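Local coordinates for protein soluble lytic murein transglycosylase (PDB 1QSA) that cleaves the glycosidic bonds between N-acetylmuramic acid and N-acetylglucosamine in peptidoglycan, forming a 1,6-anhydro bond in the muramic acid residue, at residues K14-N19 with D23-M28; L172-A177 with S193-P198; R290-A295 with D319-W324; E390-N395 with W428-V433. All blocks are in the same frame, centred on the assembly; numbering follows the deposited sequence.

Interaction 1 of 4, residues K14-N19 with D23-M28. With ACT (acetate ion), chain O.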
# COMPACT_ATOMS: atom_id res chain seq x y z
N LYS A 14 23.27 -22.22 13.01
CA LYS A 14 23.06 -21.32 11.87
C LYS A 14 24.40 -20.74 11.41
O LYS A 14 24.64 -20.59 10.22
CB LYS A 14 22.09 -20.20 12.24
CG LYS A 14 20.65 -20.66 12.28
CD LYS A 14 19.75 -19.61 12.93
CE LYS A 14 19.70 -18.31 12.13
NZ LYS A 14 18.71 -17.36 12.74
N GLN A 15 25.26 -20.42 12.37
CA GLN A 15 26.59 -19.89 12.06
C GLN A 15 27.37 -20.96 11.27
O GLN A 15 28.00 -20.64 10.26
CB GLN A 15 27.32 -19.53 13.35
CG GLN A 15 28.75 -19.02 13.18
CD GLN A 15 29.41 -18.71 14.53
OE1 GLN A 15 29.46 -19.57 15.43
NE2 GLN A 15 29.90 -17.49 14.68
N ALA A 16 27.31 -22.21 11.73
CA ALA A 16 28.01 -23.30 11.05
C ALA A 16 27.45 -23.51 9.64
O ALA A 16 28.20 -23.65 8.68
CB ALA A 16 27.88 -24.60 11.86
N TRP A 17 26.12 -23.54 9.54
CA TRP A 17 25.41 -23.75 8.27
C TRP A 17 25.76 -22.64 7.27
O TRP A 17 25.99 -22.93 6.09
CB TRP A 17 23.91 -23.78 8.53
CG TRP A 17 23.09 -24.65 7.62
CD1 TRP A 17 23.20 -24.77 6.26
CD2 TRP A 17 21.96 -25.44 8.00
NE1 TRP A 17 22.20 -25.58 5.78
CE2 TRP A 17 21.42 -26.00 6.82
CE3 TRP A 17 21.34 -25.72 9.23
CZ2 TRP A 17 20.29 -26.83 6.83
CZ3 TRP A 17 20.22 -26.54 9.24
CH2 TRP A 17 19.71 -27.09 8.05
N ASP A 18 25.85 -21.40 7.74
CA ASP A 18 26.18 -20.27 6.86
C ASP A 18 27.60 -20.44 6.28
O ASP A 18 27.90 -19.94 5.19
CB ASP A 18 26.08 -18.95 7.63
CG ASP A 18 24.63 -18.51 7.86
OD1 ASP A 18 23.69 -19.12 7.32
OD2 ASP A 18 24.44 -17.51 8.58
N ASN A 19 28.46 -21.13 7.01
CA ASN A 19 29.85 -21.38 6.59
C ASN A 19 29.99 -22.71 5.86
O ASN A 19 31.11 -23.10 5.50
CB ASN A 19 30.77 -21.42 7.81
CG ASN A 19 30.89 -20.09 8.51
OD1 ASN A 19 30.73 -19.04 7.90
ND2 ASN A 19 31.21 -20.14 9.80
N ASP A 23 29.53 -30.79 8.76
CA ASP A 23 29.86 -31.82 9.75
C ASP A 23 29.31 -31.33 11.10
O ASP A 23 28.69 -32.10 11.85
CB ASP A 23 31.37 -32.13 9.79
CG ASP A 23 32.25 -30.90 10.05
OD1 ASP A 23 31.87 -29.75 9.74
OD2 ASP A 23 33.38 -31.11 10.55
N VAL A 24 29.44 -30.03 11.35
CA VAL A 24 28.93 -29.42 12.58
C VAL A 24 27.39 -29.45 12.54
O VAL A 24 26.75 -29.85 13.51
CB VAL A 24 29.41 -27.96 12.73
CG1 VAL A 24 28.73 -27.27 13.93
CG2 VAL A 24 30.93 -27.92 12.91
N VAL A 25 26.80 -29.06 11.42
CA VAL A 25 25.33 -29.04 11.31
C VAL A 25 24.72 -30.43 11.52
O VAL A 25 23.75 -30.59 12.27
CB VAL A 25 24.87 -28.48 9.94
CG1 VAL A 25 23.34 -28.64 9.80
CG2 VAL A 25 25.27 -27.00 9.82
N GLU A 26 25.30 -31.44 10.88
CA GLU A 26 24.80 -32.81 11.00
C GLU A 26 24.80 -33.30 12.43
O GLU A 26 23.84 -33.93 12.88
CB GLU A 26 25.62 -33.76 10.12
CG GLU A 26 25.35 -33.59 8.64
CD GLU A 26 26.33 -34.37 7.75
OE1 GLU A 26 27.15 -35.15 8.28
OE2 GLU A 26 26.26 -34.19 6.51
N GLN A 27 25.86 -32.98 13.16
CA GLN A 27 25.99 -33.41 14.55
C GLN A 27 25.02 -32.68 15.48
O GLN A 27 24.50 -33.27 16.42
CB GLN A 27 27.42 -33.21 15.05
CG GLN A 27 27.64 -33.75 16.45
CD GLN A 27 29.06 -33.56 16.94
OE1 GLN A 27 30.02 -33.54 16.16
NE2 GLN A 27 29.20 -33.40 18.26
N MET A 28 24.79 -31.40 15.20
CA MET A 28 23.92 -30.57 16.03
C MET A 28 22.41 -30.66 15.80
O MET A 28 21.62 -30.44 16.72
CB MET A 28 24.32 -29.10 15.90
CG MET A 28 25.68 -28.75 16.52
SD MET A 28 26.02 -26.99 16.41
CE MET A 28 24.97 -26.37 17.74
C ACT O . 15.34 -18.10 11.34
O ACT O . 15.63 -17.28 10.45
OXT ACT O . 16.15 -18.45 12.22
CH3 ACT O . 13.92 -18.66 11.39
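The indole of W17 takes V25 over one face: CG1 of V25 stands 3.9 Å from the centroid of the W17 six-membered ring, 23° off the normal, in a CH-pi contact displaced toward the rim carrying CE3. With chi1 at 173°, V25 holds CG1 opposite its backbone N and out over the indole, while V25 CG2 turns to the helix backbone and lies 3.6 Å from W17 N. At the ring's edge NE1 is hydrogen-bonded to D48, and R44 adds a cation-pi contact, so W17 also ties into helix 38-48. The two segments form a short helical hairpin of the alpha-superhelix, their axes 8.6 Å apart and inclined at 145°, roughly antiparallel. So near an approach suits A16, whose small CB meets V24 CG1 at 3.5 Å, tighter than usual for carbons. A leucine in place of W17 would probably leave D48 without its indole donor and V25 CG1 without a flat surface to rest on. On another side of helix 3-18, K14 bends at chi3 and its NZ donates to OXT of an acetate ion at 2.8 Å; the acetate, probably from the crystallisation liquor, is also hydrogen-bonded to Y10.

Interaction 2 of 4, residues L172-A177 with S193-P198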
# COMPACT_ATOMS: atom_id res chain seq x y z
N LEU A 172 2.61 -5.69 -23.06
CA LEU A 172 1.78 -6.87 -23.25
C LEU A 172 0.79 -6.63 -24.40
O LEU A 172 0.54 -7.53 -25.20
CB LEU A 172 1.04 -7.25 -21.96
CG LEU A 172 0.07 -8.44 -22.02
CD1 LEU A 172 0.78 -9.70 -22.52
CD2 LEU A 172 -0.57 -8.66 -20.65
N VAL A 173 0.24 -5.42 -24.50
CA VAL A 173 -0.67 -5.12 -25.60
C VAL A 173 0.01 -5.41 -26.93
O VAL A 173 -0.56 -6.08 -27.81
CB VAL A 173 -1.12 -3.62 -25.58
CG1 VAL A 173 -1.92 -3.29 -26.86
CG2 VAL A 173 -2.01 -3.37 -24.37
N THR A 174 1.25 -4.96 -27.05
CA THR A 174 2.04 -5.14 -28.25
C THR A 174 2.37 -6.61 -28.53
O THR A 174 2.24 -7.06 -29.67
CB THR A 174 3.29 -4.25 -28.20
OG1 THR A 174 2.88 -2.89 -28.44
CG2 THR A 174 4.32 -4.67 -29.24
N VAL A 175 2.76 -7.37 -27.50
CA VAL A 175 3.07 -8.79 -27.69
C VAL A 175 1.81 -9.54 -28.17
O VAL A 175 1.88 -10.34 -29.11
CB VAL A 175 3.62 -9.44 -26.39
CG1 VAL A 175 3.66 -10.98 -26.51
CG2 VAL A 175 5.01 -8.93 -26.11
N LEU A 176 0.67 -9.26 -27.55
CA LEU A 176 -0.58 -9.92 -27.90
C LEU A 176 -1.01 -9.58 -29.33
O LEU A 176 -1.34 -10.47 -30.11
CB LEU A 176 -1.69 -9.55 -26.90
CG LEU A 176 -1.53 -10.10 -25.47
CD1 LEU A 176 -2.62 -9.56 -24.58
CD2 LEU A 176 -1.57 -11.62 -25.48
N ALA A 177 -0.93 -8.30 -29.69
CA ALA A 177 -1.31 -7.87 -31.03
C ALA A 177 -0.34 -8.42 -32.09
O ALA A 177 -0.74 -8.67 -33.22
CB ALA A 177 -1.41 -6.34 -31.11
N SER A 193 0.60 0.30 -32.86
CA SER A 193 0.95 1.71 -32.99
C SER A 193 0.41 2.54 -31.83
O SER A 193 1.08 3.47 -31.37
CB SER A 193 0.43 2.28 -34.33
OG SER A 193 1.14 1.72 -35.42
N LEU A 194 -0.78 2.18 -31.34
CA LEU A 194 -1.43 2.88 -30.24
C LEU A 194 -0.67 2.63 -28.92
O LEU A 194 -0.47 3.56 -28.13
CB LEU A 194 -2.89 2.43 -30.12
CG LEU A 194 -3.83 3.26 -29.23
CD1 LEU A 194 -4.11 4.60 -29.91
CD2 LEU A 194 -5.13 2.51 -28.99
N ALA A 195 -0.26 1.39 -28.70
CA ALA A 195 0.50 1.02 -27.49
C ALA A 195 1.88 1.68 -27.53
O ALA A 195 2.44 2.04 -26.49
CB ALA A 195 0.64 -0.50 -27.40
N ASN A 196 2.44 1.83 -28.73
CA ASN A 196 3.76 2.44 -28.88
C ASN A 196 3.73 3.94 -28.64
O ASN A 196 4.63 4.50 -27.99
CB ASN A 196 4.31 2.16 -30.28
CG ASN A 196 5.74 2.68 -30.46
OD1 ASN A 196 6.66 2.28 -29.75
ND2 ASN A 196 5.91 3.58 -31.42
N ASN A 197 2.71 4.61 -29.16
CA ASN A 197 2.57 6.05 -29.03
C ASN A 197 1.08 6.41 -29.02
O ASN A 197 0.41 6.36 -30.04
CB ASN A 197 3.28 6.74 -30.20
CG ASN A 197 3.14 8.24 -30.17
OD1 ASN A 197 2.65 8.82 -29.19
ND2 ASN A 197 3.57 8.89 -31.24
N PRO A 198 0.57 6.81 -27.84
CA PRO A 198 -0.84 7.17 -27.68
C PRO A 198 -1.27 8.36 -28.53
O PRO A 198 -2.46 8.59 -28.71
CB PRO A 198 -0.95 7.46 -26.18
CG PRO A 198 0.40 7.99 -25.83
CD PRO A 198 1.33 7.09 -26.60
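A195 on helix 185-196 meets V173 and T174 on helix 170-178, where consecutive helices of the alpha-superhelix run side by side in roughly opposite directions. Taking the second segment in order, S193 faces away, and its carbonyl O accepts the backbone N-H of N197 at 3.0 Å, closing the last turn of the helix. L194 follows with a branched apolar side chain that packs on V201 and F204 of helix 201-207 and on M217 and A221 of helix 212-228. A195 then points its methyl at the neighbouring helix. An alanine fits because the backbones are close, with the CA atoms of T174 and A195 only 6.4 Å apart. Beyond it the polar N196 contributes next to nothing to the contact, and N197 leaves helical geometry, its OD1 accepting from N199 N as the chain turns through P198.

Against A195, helix 170-178 sets two β-branched residues. V173 swings CG1 anti to its backbone N (chi1 172°), and this methyl packs on A195 CB at 3.8 Å. T174 adds its hydroxyl, which also makes a weak hydrogen bond back to T170 O; T174 OG1 lies 3.4 Å from A195 CB, an oxygen laid against a methyl.

Interaction 3 of 4, residues R290-A295 with D319-W324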
# COMPACT_ATOMS: atom_id res chain seq x y z
N ARG A 290 -11.78 16.79 -6.39
CA ARG A 290 -10.53 17.45 -6.75
C ARG A 290 -10.79 18.95 -6.98
O ARG A 290 -9.97 19.79 -6.60
CB ARG A 290 -9.90 16.82 -8.00
CG ARG A 290 -8.56 17.47 -8.44
CD ARG A 290 -7.49 17.42 -7.34
NE ARG A 290 -6.27 18.15 -7.70
CZ ARG A 290 -6.03 19.43 -7.39
NH1 ARG A 290 -6.92 20.13 -6.72
NH2 ARG A 290 -4.89 20.00 -7.76
N ARG A 291 -11.95 19.27 -7.56
CA ARG A 291 -12.33 20.66 -7.82
C ARG A 291 -12.60 21.40 -6.50
O ARG A 291 -12.31 22.59 -6.38
CB ARG A 291 -13.54 20.73 -8.75
CG ARG A 291 -13.89 22.15 -9.19
CD ARG A 291 -12.70 22.87 -9.79
NE ARG A 291 -13.01 24.25 -10.19
CZ ARG A 291 -12.94 25.30 -9.37
NH1 ARG A 291 -12.63 25.13 -8.09
NH2 ARG A 291 -13.23 26.51 -9.84
N VAL A 292 -13.20 20.70 -5.54
CA VAL A 292 -13.45 21.27 -4.20
C VAL A 292 -12.09 21.59 -3.57
O VAL A 292 -11.91 22.64 -2.94
CB VAL A 292 -14.20 20.26 -3.28
CG1 VAL A 292 -14.18 20.72 -1.83
CG2 VAL A 292 -15.65 20.06 -3.76
N ARG A 293 -11.13 20.68 -3.74
CA ARG A 293 -9.80 20.89 -3.18
C ARG A 293 -9.10 22.09 -3.81
O ARG A 293 -8.37 22.81 -3.13
CB ARG A 293 -8.94 19.62 -3.26
CG ARG A 293 -9.44 18.54 -2.29
CD ARG A 293 -8.50 17.35 -2.16
NE ARG A 293 -8.99 16.46 -1.10
CZ ARG A 293 -9.76 15.39 -1.30
NH1 ARG A 293 -10.05 14.98 -2.53
NH2 ARG A 293 -10.19 14.68 -0.27
N MET A 294 -9.37 22.33 -5.10
CA MET A 294 -8.80 23.48 -5.79
C MET A 294 -9.33 24.77 -5.14
O MET A 294 -8.58 25.73 -4.94
CB MET A 294 -9.16 23.47 -7.28
CG MET A 294 -8.71 24.75 -8.01
SD MET A 294 -9.06 24.71 -9.76
CE MET A 294 -7.56 24.01 -10.38
N ALA A 295 -10.62 24.79 -4.83
CA ALA A 295 -11.22 25.95 -4.17
C ALA A 295 -10.61 26.15 -2.79
O ALA A 295 -10.28 27.27 -2.40
CB ALA A 295 -12.75 25.76 -4.07
N ASP A 319 -16.05 12.75 6.48
CA ASP A 319 -15.58 13.66 7.53
C ASP A 319 -15.18 15.02 6.99
O ASP A 319 -15.63 16.05 7.49
CB ASP A 319 -14.33 13.10 8.22
CG ASP A 319 -14.64 12.01 9.22
OD1 ASP A 319 -15.82 11.61 9.37
OD2 ASP A 319 -13.68 11.54 9.86
N GLU A 320 -14.29 15.02 6.00
CA GLU A 320 -13.81 16.27 5.42
C GLU A 320 -14.90 17.19 4.90
O GLU A 320 -14.88 18.39 5.17
CB GLU A 320 -12.77 16.02 4.31
CG GLU A 320 -13.24 15.17 3.12
CD GLU A 320 -12.86 13.72 3.23
OE1 GLU A 320 -12.87 13.17 4.35
OE2 GLU A 320 -12.58 13.10 2.18
N TRP A 321 -15.89 16.63 4.20
CA TRP A 321 -16.94 17.45 3.62
C TRP A 321 -17.94 17.94 4.67
O TRP A 321 -18.56 18.99 4.49
CB TRP A 321 -17.59 16.77 2.43
CG TRP A 321 -16.58 16.29 1.40
CD1 TRP A 321 -16.64 15.14 0.68
CD2 TRP A 321 -15.33 16.93 1.02
NE1 TRP A 321 -15.52 15.00 -0.11
CE2 TRP A 321 -14.70 16.09 0.07
CE3 TRP A 321 -14.69 18.12 1.40
CZ2 TRP A 321 -13.46 16.40 -0.51
CZ3 TRP A 321 -13.44 18.43 0.82
CH2 TRP A 321 -12.84 17.56 -0.13
N ARG A 322 -18.10 17.17 5.74
CA ARG A 322 -18.97 17.61 6.83
C ARG A 322 -18.28 18.80 7.52
O ARG A 322 -18.93 19.82 7.81
CB ARG A 322 -19.21 16.48 7.83
CG ARG A 322 -20.10 15.39 7.26
CD ARG A 322 -20.17 14.19 8.18
NE ARG A 322 -20.87 14.50 9.43
CZ ARG A 322 -20.70 13.83 10.57
NH1 ARG A 322 -19.83 12.83 10.64
NH2 ARG A 322 -21.39 14.18 11.64
N TYR A 323 -16.97 18.71 7.73
CA TYR A 323 -16.25 19.81 8.36
C TYR A 323 -16.32 21.06 7.49
O TYR A 323 -16.60 22.15 8.00
CB TYR A 323 -14.77 19.49 8.62
CG TYR A 323 -14.02 20.71 9.16
CD1 TYR A 323 -14.09 21.06 10.52
CD2 TYR A 323 -13.32 21.57 8.30
CE1 TYR A 323 -13.49 22.23 11.00
CE2 TYR A 323 -12.72 22.73 8.77
CZ TYR A 323 -12.81 23.06 10.11
OH TYR A 323 -12.22 24.20 10.57
N TRP A 324 -16.09 20.92 6.19
CA TRP A 324 -16.11 22.11 5.33
C TRP A 324 -17.51 22.70 5.16
O TRP A 324 -17.66 23.90 4.94
CB TRP A 324 -15.36 21.87 4.02
CG TRP A 324 -13.86 21.82 4.27
CD1 TRP A 324 -13.06 20.71 4.27
CD2 TRP A 324 -13.02 22.91 4.70
NE1 TRP A 324 -11.78 21.03 4.68
CE2 TRP A 324 -11.73 22.37 4.95
CE3 TRP A 324 -13.24 24.29 4.89
CZ2 TRP A 324 -10.66 23.16 5.38
CZ3 TRP A 324 -12.16 25.07 5.33
CH2 TRP A 324 -10.89 24.50 5.57
O HOH W 1 -12.42 12.77 -0.47
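R293 on helix 285-298 crosses W321 of helix 319-331 at about a right angle, joining two helices of the alpha-superhelix that are not consecutive: helix 301-310 comes between them in the chain, and its L308 touches both V292 and W321. The two axes are 12.7 Å apart and inclined at 42°, so long side chains are needed to span the interval. From CB, R293 puts CG anti to the carbonyl carbon (chi1 -70°) and stays extended to NE, passing the indole with CG and NE each 4.1 Å from W321 CH2. CZ comes level with the bond from CZ2 to CH2, and NH2 reaches W321 CZ2 at 3.7 Å. That ring carbon lies over one face of the guanidinium, but the two planes are 50° apart, so the groups lean together rather than stack. At the tip, NH2 has a salt bridge to E577 of helix 572-578. Toward E320 OE2 it makes only a long salt bridge, 3.8 Å, with OE2 at the edge of the guanidinium, near its plane. A water closes this gap, accepting from R293 NH2 at 2.9 Å and donating to E320 OE2 at 2.7 Å. With a methionine in place of R293, E320 and E577 would probably lose the positive charge they share, and the water its donor. The indole is anchored by its own NE1, hydrogen-bonded to E289, and the small β-branched V292 meets the six-membered ring obliquely: V292 CG1 touches W321 CZ3 at 3.6 Å.

Interaction 4 of 4, residues E390-N395 with W428-V433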
# COMPACT_ATOMS: atom_id res chain seq x y z
N GLU A 390 10.38 -17.07 20.05
CA GLU A 390 11.76 -17.26 19.63
C GLU A 390 12.14 -16.31 18.51
O GLU A 390 13.22 -15.73 18.53
CB GLU A 390 12.02 -18.71 19.19
CG GLU A 390 11.94 -19.70 20.33
CD GLU A 390 12.67 -19.20 21.57
OE1 GLU A 390 13.90 -19.08 21.49
OE2 GLU A 390 12.00 -18.89 22.59
N LEU A 391 11.25 -16.16 17.53
CA LEU A 391 11.53 -15.27 16.40
C LEU A 391 11.73 -13.83 16.86
O LEU A 391 12.66 -13.16 16.42
CB LEU A 391 10.42 -15.38 15.37
CG LEU A 391 10.33 -16.74 14.66
CD1 LEU A 391 9.00 -16.84 13.91
CD2 LEU A 391 11.54 -16.92 13.71
N MET A 392 10.93 -13.39 17.83
CA MET A 392 11.07 -12.03 18.35
C MET A 392 12.37 -11.91 19.16
O MET A 392 13.07 -10.90 19.09
CB MET A 392 9.84 -11.64 19.19
CG MET A 392 8.56 -11.50 18.36
SD MET A 392 8.74 -10.30 17.00
CE MET A 392 8.75 -8.76 17.93
N TYR A 393 12.74 -12.99 19.87
CA TYR A 393 13.97 -13.00 20.65
C TYR A 393 15.18 -12.77 19.73
O TYR A 393 16.12 -12.05 20.10
CB TYR A 393 14.14 -14.32 21.39
CG TYR A 393 15.41 -14.37 22.18
CD1 TYR A 393 15.53 -13.66 23.37
CD2 TYR A 393 16.51 -15.12 21.75
CE1 TYR A 393 16.71 -13.69 24.11
CE2 TYR A 393 17.69 -15.16 22.48
CZ TYR A 393 17.78 -14.44 23.67
OH TYR A 393 18.93 -14.48 24.42
N TRP A 394 15.14 -13.34 18.53
CA TRP A 394 16.23 -13.18 17.56
C TRP A 394 16.07 -11.95 16.66
O TRP A 394 16.85 -11.77 15.71
CB TRP A 394 16.35 -14.44 16.69
CG TRP A 394 16.70 -15.68 17.47
CD1 TRP A 394 15.93 -16.80 17.58
CD2 TRP A 394 17.89 -15.93 18.21
NE1 TRP A 394 16.57 -17.74 18.35
CE2 TRP A 394 17.78 -17.23 18.76
CE3 TRP A 394 19.05 -15.18 18.48
CZ2 TRP A 394 18.78 -17.80 19.56
CZ3 TRP A 394 20.06 -15.76 19.28
CH2 TRP A 394 19.91 -17.05 19.80
N ASN A 395 15.08 -11.12 16.93
CA ASN A 395 14.81 -9.91 16.14
C ASN A 395 14.51 -10.23 14.67
O ASN A 395 14.93 -9.50 13.76
CB ASN A 395 15.97 -8.92 16.28
CG ASN A 395 16.16 -8.46 17.71
OD1 ASN A 395 15.23 -7.98 18.34
ND2 ASN A 395 17.35 -8.68 18.26
N TRP A 428 6.37 -6.42 22.03
CA TRP A 428 6.44 -6.84 20.62
C TRP A 428 5.52 -5.80 19.97
O TRP A 428 4.37 -6.08 19.60
CB TRP A 428 5.84 -8.24 20.44
CG TRP A 428 6.59 -9.35 21.16
CD1 TRP A 428 7.87 -9.32 21.64
CD2 TRP A 428 6.09 -10.66 21.46
NE1 TRP A 428 8.20 -10.53 22.21
CE2 TRP A 428 7.12 -11.37 22.11
CE3 TRP A 428 4.86 -11.30 21.24
CZ2 TRP A 428 6.96 -12.70 22.54
CZ3 TRP A 428 4.70 -12.63 21.67
CH2 TRP A 428 5.76 -13.31 22.32
N TRP A 429 6.04 -4.57 19.86
CA TRP A 429 5.27 -3.42 19.36
C TRP A 429 4.64 -3.63 17.99
O TRP A 429 3.47 -3.28 17.78
CB TRP A 429 6.12 -2.16 19.37
CG TRP A 429 6.91 -1.99 20.66
CD1 TRP A 429 8.27 -1.85 20.77
CD2 TRP A 429 6.38 -1.87 21.99
NE1 TRP A 429 8.61 -1.65 22.08
CE2 TRP A 429 7.47 -1.65 22.85
CE3 TRP A 429 5.09 -1.93 22.53
CZ2 TRP A 429 7.32 -1.48 24.23
CZ3 TRP A 429 4.93 -1.76 23.92
CH2 TRP A 429 6.05 -1.53 24.75
N ASP A 430 5.43 -4.14 17.05
CA ASP A 430 4.88 -4.40 15.72
C ASP A 430 3.74 -5.43 15.73
O ASP A 430 2.73 -5.25 15.04
CB ASP A 430 5.97 -4.76 14.68
CG ASP A 430 6.98 -5.78 15.17
OD1 ASP A 430 6.83 -6.41 16.24
OD2 ASP A 430 7.98 -5.93 14.45
N LEU A 431 3.88 -6.48 16.53
CA LEU A 431 2.84 -7.49 16.61
C LEU A 431 1.57 -6.93 17.25
O LEU A 431 0.46 -7.29 16.87
CB LEU A 431 3.33 -8.73 17.37
CG LEU A 431 4.59 -9.36 16.75
CD1 LEU A 431 4.92 -10.68 17.47
CD2 LEU A 431 4.35 -9.61 15.25
N SER A 432 1.74 -6.04 18.22
CA SER A 432 0.60 -5.40 18.87
C SER A 432 -0.20 -4.63 17.82
O SER A 432 -1.41 -4.81 17.70
CB SER A 432 1.08 -4.46 19.99
OG SER A 432 0.01 -3.73 20.58
N VAL A 433 0.49 -3.81 17.02
CA VAL A 433 -0.21 -3.03 15.98
C VAL A 433 -0.85 -3.97 14.95
O VAL A 433 -2.02 -3.80 14.55
CB VAL A 433 0.75 -2.03 15.26
CG1 VAL A 433 0.03 -1.37 14.07
CG2 VAL A 433 1.23 -0.93 16.23
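M392 lies across the indole of W428, the two side chains crossing at a slant with the thioether chain over one ring face. M392 CG stands 3.8 Å from the centroid of the W428 five-membered ring and only 2° off its normal, a CH-pi contact almost straight above the pyrrole. The chain then folds at chi2 (-56°) and chi3 (-73°), so that it curls back over the ring: SD is above the same five-membered ring at 5.0 Å, a distant Met-aromatic contact, and CE drops to 3.9 Å from W428 CD1. The unbranched, flexible methionine chain suits these two bends. L431 comes from helix 429-438 to meet M392 tip to tip, with its CD1 3.8 Å from M392 CG. D430 and M392 instead slide past each other in opposite directions, bringing D430 OD1 to 3.5 Å from M392 CE.

Within the L domain, the contact sets the end of helix 383-393, closed by a Schellman motif with N395 as its C-prime residue, against the start of helix 429-438, where W428 occupies the N-cap position. No hydrogen bond crosses between the segments. Cohesion therefore rests on dispersion and on weakly polarised C-H groups next to sulfur, which face the indole electrons and a carboxylate oxygen, so fit of shape rather than bond direction sets the thioether in place.

In the fold
The four contacts follow one another along the chain, each closing before the next opens, yet interactions 1 and 4 end up neighbours: their centres are 26 Å apart and their nearest atoms about 5 Å. Helix 3-18, which carries residues 14-19, also supplies R7 to E390 and Y10 to W394 of interaction 4, joining the chain's beginning to the L domain. Interactions 1 and 3 lie on opposite sides of the chain's centre, 62 Å between centres, and the centre of interaction 2 is 39 Å from that of interaction 3. Of the four, interaction 4 approaches the predicted active-site residue E478, with the D430 side chain about 12 Å away; interaction 3 meets helix 572-578 through E577.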